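Local coordinates for alpha-galactosidase 1 (Saccharomyces cerevisiae, PDB 3LRK), which hydrolyses terminal, non-reducing alpha-D-galactose residues from alpha-D-galactosides such as galactose oligosaccharides, galactomannans and galactolipids, at residues L71-S76 against E118-G123; D144-D149 against V181-C186; N202-S207 against G257-D262. The protein carries 1 engineered substitution. One frame throughout, in Å; residues are numbered along the deposited sequence.

Contact 1: residues L71-S76 against E118-G123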
# COMPACT_ATOMS: atom_id res chain seq x y z
N LEU A 71 -15.07 -32.41 -7.15
CA LEU A 71 -13.89 -32.90 -7.84
C LEU A 71 -13.00 -31.69 -8.12
O LEU A 71 -13.46 -30.72 -8.74
CB LEU A 71 -14.28 -33.58 -9.15
CG LEU A 71 -13.15 -34.04 -10.10
CD1 LEU A 71 -12.35 -35.19 -9.51
CD2 LEU A 71 -13.72 -34.41 -11.45
N ASP A 72 -11.75 -31.76 -7.67
CA ASP A 72 -10.81 -30.65 -7.79
C ASP A 72 -9.99 -30.76 -9.09
O ASP A 72 -10.50 -31.19 -10.12
CB ASP A 72 -9.94 -30.58 -6.53
CG ASP A 72 -9.49 -29.15 -6.18
OD1 ASP A 72 -10.23 -28.42 -5.49
OD2 ASP A 72 -8.38 -28.77 -6.60
N ASP A 73 -8.72 -30.34 -9.04
CA ASP A 73 -7.83 -30.21 -10.21
C ASP A 73 -7.47 -31.57 -10.83
O ASP A 73 -7.83 -32.62 -10.29
CB ASP A 73 -6.55 -29.48 -9.75
CG ASP A 73 -5.85 -28.67 -10.86
OD1 ASP A 73 -6.07 -28.89 -12.08
OD2 ASP A 73 -5.05 -27.79 -10.48
N CYS A 74 -6.76 -31.54 -11.97
CA CYS A 74 -6.13 -32.73 -12.60
C CYS A 74 -7.08 -33.76 -13.20
O CYS A 74 -6.77 -34.96 -13.26
CB CYS A 74 -5.18 -33.44 -11.63
SG CYS A 74 -4.42 -32.38 -10.39
N TRP A 75 -8.23 -33.29 -13.68
CA TRP A 75 -9.28 -34.21 -14.13
C TRP A 75 -9.31 -34.32 -15.66
O TRP A 75 -9.80 -35.32 -16.20
CB TRP A 75 -10.65 -33.77 -13.56
CG TRP A 75 -11.08 -32.42 -14.05
CD1 TRP A 75 -10.91 -31.21 -13.41
CD2 TRP A 75 -11.72 -32.12 -15.30
NE1 TRP A 75 -11.42 -30.19 -14.18
CE2 TRP A 75 -11.91 -30.71 -15.34
CE3 TRP A 75 -12.15 -32.89 -16.38
CZ2 TRP A 75 -12.52 -30.07 -16.43
CZ3 TRP A 75 -12.75 -32.25 -17.47
CH2 TRP A 75 -12.94 -30.85 -17.47
N SER A 76 -8.79 -33.30 -16.34
CA SER A 76 -8.82 -33.20 -17.80
C SER A 76 -7.53 -33.72 -18.46
O SER A 76 -6.50 -33.88 -17.80
CB SER A 76 -9.05 -31.75 -18.24
OG SER A 76 -8.07 -30.89 -17.69
N GLU A 118 -4.77 -19.31 -17.81
CA GLU A 118 -4.37 -20.10 -18.95
C GLU A 118 -4.33 -21.59 -18.58
O GLU A 118 -4.69 -22.44 -19.39
CB GLU A 118 -2.98 -19.63 -19.41
CG GLU A 118 -2.53 -20.26 -20.71
CD GLU A 118 -1.16 -19.80 -21.15
OE1 GLU A 118 -0.68 -20.36 -22.16
OE2 GLU A 118 -0.57 -18.90 -20.51
N TYR A 119 -3.88 -21.86 -17.36
CA TYR A 119 -3.78 -23.21 -16.81
C TYR A 119 -4.36 -23.23 -15.42
O TYR A 119 -4.50 -22.19 -14.78
CB TYR A 119 -2.31 -23.65 -16.69
CG TYR A 119 -1.53 -23.53 -17.97
CD1 TYR A 119 -0.64 -22.47 -18.17
CD2 TYR A 119 -1.69 -24.47 -19.00
CE1 TYR A 119 0.09 -22.36 -19.35
CE2 TYR A 119 -0.98 -24.37 -20.18
CZ TYR A 119 -0.10 -23.31 -20.35
OH TYR A 119 0.60 -23.22 -21.52
N THR A 120 -4.68 -24.44 -14.94
CA THR A 120 -5.05 -24.65 -13.56
C THR A 120 -3.78 -24.62 -12.72
O THR A 120 -2.67 -24.58 -13.25
CB THR A 120 -5.79 -25.98 -13.37
OG1 THR A 120 -4.89 -27.07 -13.67
CG2 THR A 120 -7.01 -26.05 -14.29
N CYS A 121 -3.94 -24.65 -11.40
CA CYS A 121 -2.79 -24.63 -10.51
C CYS A 121 -1.83 -25.82 -10.71
O CYS A 121 -0.62 -25.66 -10.55
CB CYS A 121 -3.24 -24.50 -9.07
SG CYS A 121 -4.10 -22.94 -8.73
N ALA A 122 -2.37 -26.98 -11.08
CA ALA A 122 -1.55 -28.15 -11.38
C ALA A 122 -1.12 -28.24 -12.85
O ALA A 122 -0.51 -29.23 -13.27
CB ALA A 122 -2.25 -29.43 -10.94
N GLY A 123 -1.45 -27.21 -13.63
CA GLY A 123 -0.97 -27.08 -15.01
C GLY A 123 -1.82 -27.70 -16.10
O GLY A 123 -1.35 -27.92 -17.21
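Asp73 and Cys74 meet a type I beta turn, Thr120 to Gly123, in a contact between two irregular segments, loops that follow strands 68-70 and 109-115 of the catalytic (beta/alpha)8 barrel. The backbones come nearest at Cys74 and Ala122, whose CA atoms lie 6.6 Å apart. The turn is closed by the bond from Gly123 N to Thr120 O, and the backbone angles of Gly123 would jam a CB against the preceding carbonyl oxygen. Without main-chain pairing between the segments, the join rests mainly on one carboxylate. Asp73 reaches across with CG anti to its own backbone N (chi1 -152°), and each of its oxygens takes a different part of the turn. Thr120 OG1 donates to Asp73 OD1 on the syn lone pair at 2.7 Å. Ala122 N donates to Asp73 OD2 at 2.9 Å, also from the syn side but tilted 31° out of the carboxylate plane. On its anti side OD1 accepts a second bond, from Cys74 N at 2.7 Å, which ties the carboxylate back to its own loop. Three donors from the two segments thus fix the rotation of this group. Thr120 OG1 in turn receives Tyr124 N, so the hydroxyl is both donor and acceptor. Asp72 and Asp73 are substrate-binding residues, and a glycerol, probably from the crystallisation liquor, hydrogen-bonds to OD2 of both, consistent with a sugar-binding pocket; the turn thus probably helps to orient a substrate-binding carboxylate, in the manner of a second shell. Disulfides anchor both loops, Cys74 to Cys42 and Cys121 to Cys151, and a second subunit packs on Tyr119. Beside the carboxylate, the sulfur of the first disulfide brings an apolar touch, Cys74 SG lying 3.7 Å from Ala122 CB.

Contact 2: residues D144-D149 against V181-C186; sequences DYLKYD and VFYSLC. Engineered in segment 181-186: Val181 (natural residue Ile).
The rings of Tyr145 and Phe182 lie side by side, pointing the same way, with planes only 13° apart but slid so far that they barely overlap; Tyr145 CE2 comes to 3.5 Å from Phe182 CD1. At the edge of the Tyr145 ring and in its plane sits a water that bridges its OH to Ser184 OG, donating to the serine; Gln31 is a further partner of the hydroxyl. Tyr148 and Tyr183, on the other side of the sheet with Leu146 and Leu185, are oblique, their planes at 45°. Leu185 CD1 rests on one face of the Tyr183 ring, 3.4 Å above its plane toward the rim, while Tyr148 CD2 meets its edge in plane, 3.2 Å from Tyr183 OH. That hydroxyl bonds to Tyr167 O, and helix 160-177 packs against this side through Met170. Between these two layers of side chains the axes of parallel strands 145-149 and 182-185 approach to 4.8 Å, and five backbone hydrogen bonds join the strands, the first at Asp144 O and the last at Cys186 N. The engineered Val181 sets CG1 against Leu146 CB. Lys147, extended with CG anti to its N (chi1 167°), carries NZ to Asp72, and its CE passes 3.9 Å from Cys186 SG. The same sulfur lies 3.6 Å from OD1 of the nucleophile Asp149, whose OD2 is held by Tyr113. The two strands belong to a beta-alpha-beta unit of the GH27 barrel, with helix 160-177 as the connection and the nucleophile at the C-terminal end of the first strand, where catalytic residues of TIM barrels gather.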
# COMPACT_ATOMS: atom_id res chain seq x y z
N ASP A 144 -23.18 -29.06 -10.87
CA ASP A 144 -24.02 -28.18 -10.02
C ASP A 144 -23.27 -27.09 -9.29
O ASP A 144 -23.89 -26.25 -8.63
CB ASP A 144 -24.77 -29.02 -8.98
CG ASP A 144 -25.48 -30.20 -9.58
OD1 ASP A 144 -26.38 -30.00 -10.44
OD2 ASP A 144 -25.12 -31.33 -9.22
N TYR A 145 -21.93 -27.10 -9.41
CA TYR A 145 -21.05 -26.27 -8.58
C TYR A 145 -19.71 -26.15 -9.31
O TYR A 145 -19.19 -27.13 -9.85
CB TYR A 145 -20.87 -26.97 -7.23
CG TYR A 145 -19.98 -26.35 -6.16
CD1 TYR A 145 -18.59 -26.33 -6.28
CD2 TYR A 145 -20.55 -25.85 -4.99
CE1 TYR A 145 -17.78 -25.80 -5.25
CE2 TYR A 145 -19.77 -25.32 -3.98
CZ TYR A 145 -18.39 -25.29 -4.11
OH TYR A 145 -17.62 -24.76 -3.08
N LEU A 146 -19.15 -24.94 -9.32
CA LEU A 146 -17.81 -24.73 -9.91
C LEU A 146 -16.91 -24.02 -8.93
O LEU A 146 -17.22 -22.91 -8.48
CB LEU A 146 -17.90 -23.94 -11.22
CG LEU A 146 -16.57 -23.65 -11.96
CD1 LEU A 146 -15.89 -24.94 -12.43
CD2 LEU A 146 -16.79 -22.69 -13.13
N LYS A 147 -15.78 -24.65 -8.60
CA LYS A 147 -14.72 -23.97 -7.86
C LYS A 147 -13.76 -23.36 -8.90
O LYS A 147 -13.27 -24.06 -9.79
CB LYS A 147 -14.01 -24.95 -6.91
CG LYS A 147 -12.71 -24.43 -6.33
CD LYS A 147 -12.02 -25.45 -5.46
CE LYS A 147 -10.64 -24.95 -5.08
NZ LYS A 147 -9.99 -25.78 -4.04
N TYR A 148 -13.50 -22.05 -8.80
CA TYR A 148 -12.89 -21.34 -9.92
C TYR A 148 -11.65 -20.58 -9.47
O TYR A 148 -11.74 -19.51 -8.87
CB TYR A 148 -13.94 -20.46 -10.64
CG TYR A 148 -13.59 -20.03 -12.05
CD1 TYR A 148 -13.18 -20.95 -13.01
CD2 TYR A 148 -13.70 -18.68 -12.43
CE1 TYR A 148 -12.86 -20.55 -14.31
CE2 TYR A 148 -13.40 -18.27 -13.71
CZ TYR A 148 -12.97 -19.20 -14.65
OH TYR A 148 -12.66 -18.79 -15.93
N ASP A 149 -10.50 -21.15 -9.80
CA ASP A 149 -9.21 -20.79 -9.22
C ASP A 149 -8.61 -19.52 -9.83
O ASP A 149 -9.26 -18.85 -10.63
CB ASP A 149 -8.23 -21.96 -9.36
CG ASP A 149 -7.33 -22.13 -8.13
OD1 ASP A 149 -6.84 -21.13 -7.57
OD2 ASP A 149 -7.13 -23.29 -7.72
N VAL A 181 -25.79 -23.22 -11.36
CA VAL A 181 -24.48 -23.65 -10.87
C VAL A 181 -24.11 -22.75 -9.70
O VAL A 181 -24.09 -21.52 -9.83
CB VAL A 181 -23.40 -23.63 -12.01
CG1 VAL A 181 -22.01 -24.01 -11.49
CG2 VAL A 181 -23.81 -24.54 -13.18
N PHE A 182 -23.85 -23.38 -8.56
CA PHE A 182 -23.28 -22.70 -7.41
C PHE A 182 -21.86 -22.26 -7.78
O PHE A 182 -21.02 -23.11 -8.10
CB PHE A 182 -23.22 -23.67 -6.22
CG PHE A 182 -22.92 -23.01 -4.89
CD1 PHE A 182 -21.66 -22.49 -4.61
CD2 PHE A 182 -23.92 -22.93 -3.92
CE1 PHE A 182 -21.40 -21.90 -3.39
CE2 PHE A 182 -23.66 -22.34 -2.69
CZ PHE A 182 -22.40 -21.82 -2.43
N TYR A 183 -21.60 -20.96 -7.75
CA TYR A 183 -20.32 -20.43 -8.25
C TYR A 183 -19.40 -20.01 -7.09
O TYR A 183 -19.67 -19.04 -6.37
CB TYR A 183 -20.59 -19.28 -9.24
CG TYR A 183 -19.39 -18.67 -9.96
CD1 TYR A 183 -18.33 -19.46 -10.45
CD2 TYR A 183 -19.35 -17.30 -10.19
CE1 TYR A 183 -17.23 -18.86 -11.13
CE2 TYR A 183 -18.29 -16.70 -10.86
CZ TYR A 183 -17.24 -17.47 -11.33
OH TYR A 183 -16.21 -16.81 -11.97
N SER A 184 -18.33 -20.79 -6.91
CA SER A 184 -17.38 -20.64 -5.82
C SER A 184 -16.08 -20.03 -6.33
O SER A 184 -15.37 -20.64 -7.12
CB SER A 184 -17.12 -22.01 -5.18
OG SER A 184 -15.94 -22.04 -4.38
N LEU A 185 -15.79 -18.80 -5.91
CA LEU A 185 -14.56 -18.11 -6.30
C LEU A 185 -13.36 -18.61 -5.51
O LEU A 185 -13.45 -18.87 -4.32
CB LEU A 185 -14.71 -16.60 -6.10
CG LEU A 185 -15.19 -15.70 -7.24
CD1 LEU A 185 -16.21 -16.33 -8.18
CD2 LEU A 185 -15.65 -14.32 -6.76
N CYS A 186 -12.22 -18.74 -6.19
CA CYS A 186 -10.99 -19.13 -5.52
C CYS A 186 -9.87 -18.20 -5.97
O CYS A 186 -8.97 -18.63 -6.68
CB CYS A 186 -10.64 -20.60 -5.82
SG CYS A 186 -9.23 -21.27 -4.87
O HOH W 1 -15.06 -24.54 -3.38

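Contact 3: residues N202-S207 against G257-D262; sequences NSWRMS and GWNDLD
Hydrogen bonds join parallel strands 203-205 and 258-260 in alternation, Trp204 N giving to Trp258 O at 3.0 Å and Asp260 N to Trp204 O at 2.8 Å. Among side chains, Trp204 NE1 donates to Asn259 OD1 at 2.8 Å, the ring and amide planes standing 82° apart. With CG between backbone N and carbonyl carbon (chi1 44°), the indole lies over the neighbouring strand, takes Trp258 O over the centre of one face and sets CH2 3.3 Å from Gly257 C. A leucine at Trp204 would probably leave Asn259 OD1 without this donor and open a gap beside Gly257. Arg205 and Asp262 pair by stacking, carboxylate over guanidinium with planes 9° apart, and the Asp262 OD1 to Arg205 NH1 salt bridge, 3.3 Å, has no N-H pointing at the oxygen; Asp262 OD2 accepts from Val210 N. Waters link Ser203 OG, which also bonds to Gln31, to Asp260 OD2, and Arg205 NE to Asp260 O. Arg205, a substrate-binding residue, also pairs with the proton donor Asp209. Met206 SD makes apolar contact with Leu261 CD2; both side chains pack on helix 239-246, while helix 193-196 meets Trp204 and strand 182-185 flanks strand 203-205.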
# COMPACT_ATOMS: atom_id res chain seq x y z
N ASN A 202 -21.47 -16.99 -5.38
CA ASN A 202 -22.09 -17.46 -4.14
C ASN A 202 -21.14 -17.55 -2.95
O ASN A 202 -21.58 -17.53 -1.79
CB ASN A 202 -22.76 -18.83 -4.40
CG ASN A 202 -23.93 -18.72 -5.35
OD1 ASN A 202 -23.97 -19.38 -6.40
ND2 ASN A 202 -24.90 -17.88 -5.00
N SER A 203 -19.85 -17.69 -3.22
CA SER A 203 -18.83 -17.68 -2.17
C SER A 203 -17.48 -17.28 -2.80
O SER A 203 -17.31 -17.35 -4.02
CB SER A 203 -18.73 -19.03 -1.43
OG SER A 203 -18.16 -20.05 -2.24
N TRP A 204 -16.57 -16.81 -1.96
CA TRP A 204 -15.22 -16.42 -2.40
C TRP A 204 -14.19 -16.76 -1.34
O TRP A 204 -14.33 -16.39 -0.17
CB TRP A 204 -15.15 -14.91 -2.73
CG TRP A 204 -15.84 -14.06 -1.73
CD1 TRP A 204 -15.29 -13.51 -0.61
CD2 TRP A 204 -17.22 -13.67 -1.73
NE1 TRP A 204 -16.24 -12.80 0.09
CE2 TRP A 204 -17.44 -12.88 -0.57
CE3 TRP A 204 -18.30 -13.91 -2.59
CZ2 TRP A 204 -18.69 -12.33 -0.26
CZ3 TRP A 204 -19.56 -13.36 -2.26
CH2 TRP A 204 -19.73 -12.58 -1.11
N ARG A 205 -13.16 -17.49 -1.74
CA ARG A 205 -12.00 -17.67 -0.89
C ARG A 205 -11.48 -16.28 -0.55
O ARG A 205 -11.45 -15.41 -1.41
CB ARG A 205 -10.94 -18.51 -1.60
CG ARG A 205 -11.32 -20.01 -1.69
CD ARG A 205 -10.95 -20.76 -0.39
NE ARG A 205 -9.54 -20.52 -0.12
CZ ARG A 205 -8.53 -21.15 -0.70
NH1 ARG A 205 -8.75 -22.16 -1.55
NH2 ARG A 205 -7.29 -20.79 -0.41
N MET A 206 -11.06 -16.06 0.69
CA MET A 206 -10.61 -14.74 1.09
C MET A 206 -9.17 -14.77 1.56
O MET A 206 -8.68 -13.79 2.12
CB MET A 206 -11.54 -14.13 2.15
CG MET A 206 -12.02 -15.10 3.26
SD MET A 206 -10.73 -15.93 4.23
CE MET A 206 -9.96 -14.54 5.08
N SER A 207 -8.50 -15.91 1.36
CA SER A 207 -7.10 -16.07 1.76
C SER A 207 -6.38 -17.14 0.93
O SER A 207 -7.02 -17.90 0.20
CB SER A 207 -6.98 -16.44 3.25
OG SER A 207 -7.29 -17.81 3.48
N GLY A 257 -24.03 -14.97 -0.60
CA GLY A 257 -22.61 -14.67 -0.89
C GLY A 257 -21.78 -14.69 0.38
O GLY A 257 -21.92 -13.82 1.23
N TRP A 258 -20.88 -15.67 0.49
CA TRP A 258 -20.17 -15.93 1.74
C TRP A 258 -18.67 -15.80 1.59
O TRP A 258 -18.13 -16.07 0.54
CB TRP A 258 -20.49 -17.36 2.22
CG TRP A 258 -21.96 -17.62 2.28
CD1 TRP A 258 -22.72 -18.33 1.39
CD2 TRP A 258 -22.86 -17.14 3.28
NE1 TRP A 258 -24.04 -18.32 1.78
CE2 TRP A 258 -24.16 -17.61 2.94
CE3 TRP A 258 -22.70 -16.37 4.44
CZ2 TRP A 258 -25.29 -17.32 3.73
CZ3 TRP A 258 -23.83 -16.09 5.22
CH2 TRP A 258 -25.10 -16.57 4.85
N ASN A 259 -18.01 -15.39 2.68
CA ASN A 259 -16.56 -15.52 2.81
C ASN A 259 -16.24 -17.01 2.96
O ASN A 259 -16.96 -17.75 3.65
CB ASN A 259 -16.06 -14.76 4.03
CG ASN A 259 -16.25 -13.24 3.90
OD1 ASN A 259 -15.93 -12.65 2.88
ND2 ASN A 259 -16.76 -12.62 4.96
N ASP A 260 -15.16 -17.44 2.32
CA ASP A 260 -14.75 -18.86 2.30
C ASP A 260 -13.35 -18.95 2.91
O ASP A 260 -12.38 -18.45 2.34
CB ASP A 260 -14.79 -19.36 0.85
CG ASP A 260 -14.40 -20.83 0.68
OD1 ASP A 260 -14.02 -21.52 1.66
OD2 ASP A 260 -14.46 -21.30 -0.47
N LEU A 261 -13.27 -19.58 4.08
CA LEU A 261 -12.01 -19.72 4.81
C LEU A 261 -11.22 -21.02 4.45
O LEU A 261 -10.31 -21.42 5.19
CB LEU A 261 -12.24 -19.63 6.33
CG LEU A 261 -13.12 -18.60 7.07
CD1 LEU A 261 -12.49 -18.21 8.43
CD2 LEU A 261 -13.61 -17.37 6.28
N ASP A 262 -11.58 -21.63 3.32
CA ASP A 262 -10.94 -22.83 2.74
C ASP A 262 -11.45 -24.11 3.40
O ASP A 262 -12.13 -24.05 4.42
CB ASP A 262 -9.39 -22.73 2.77
CG ASP A 262 -8.72 -23.61 1.75
OD1 ASP A 262 -9.41 -24.27 0.94
OD2 ASP A 262 -7.47 -23.64 1.73
O HOH W 2 -15.41 -20.05 -2.61
O HOH W 3 -9.72 -18.62 1.91
O HOH W 4 -11.15 -24.05 -1.63

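Overall arrangement
From the N terminus, contact 1 closes the first loop, bringing the loop after strand 68-70 to the one after strand 109-115. Contact 2 follows, closing the crossover through helix 160-177, and contact 3 spans the long excursion from strand 203-205 to strand 258-260. The three lie in series, neither nesting nor crossing. In space they meet: the Asp72-Lys147 salt bridge joins contacts 1 and 2, and Cys121 packs on the nucleophile Asp149. Strands 182-185 and 203-205 are sheet neighbours, so contacts 2 and 3 continue one barrel wall, with Cys186 against Arg205. Contacts 1 and 3, centres about 20 Å apart, do not touch; contact 2 lies between them in the catalytic barrel.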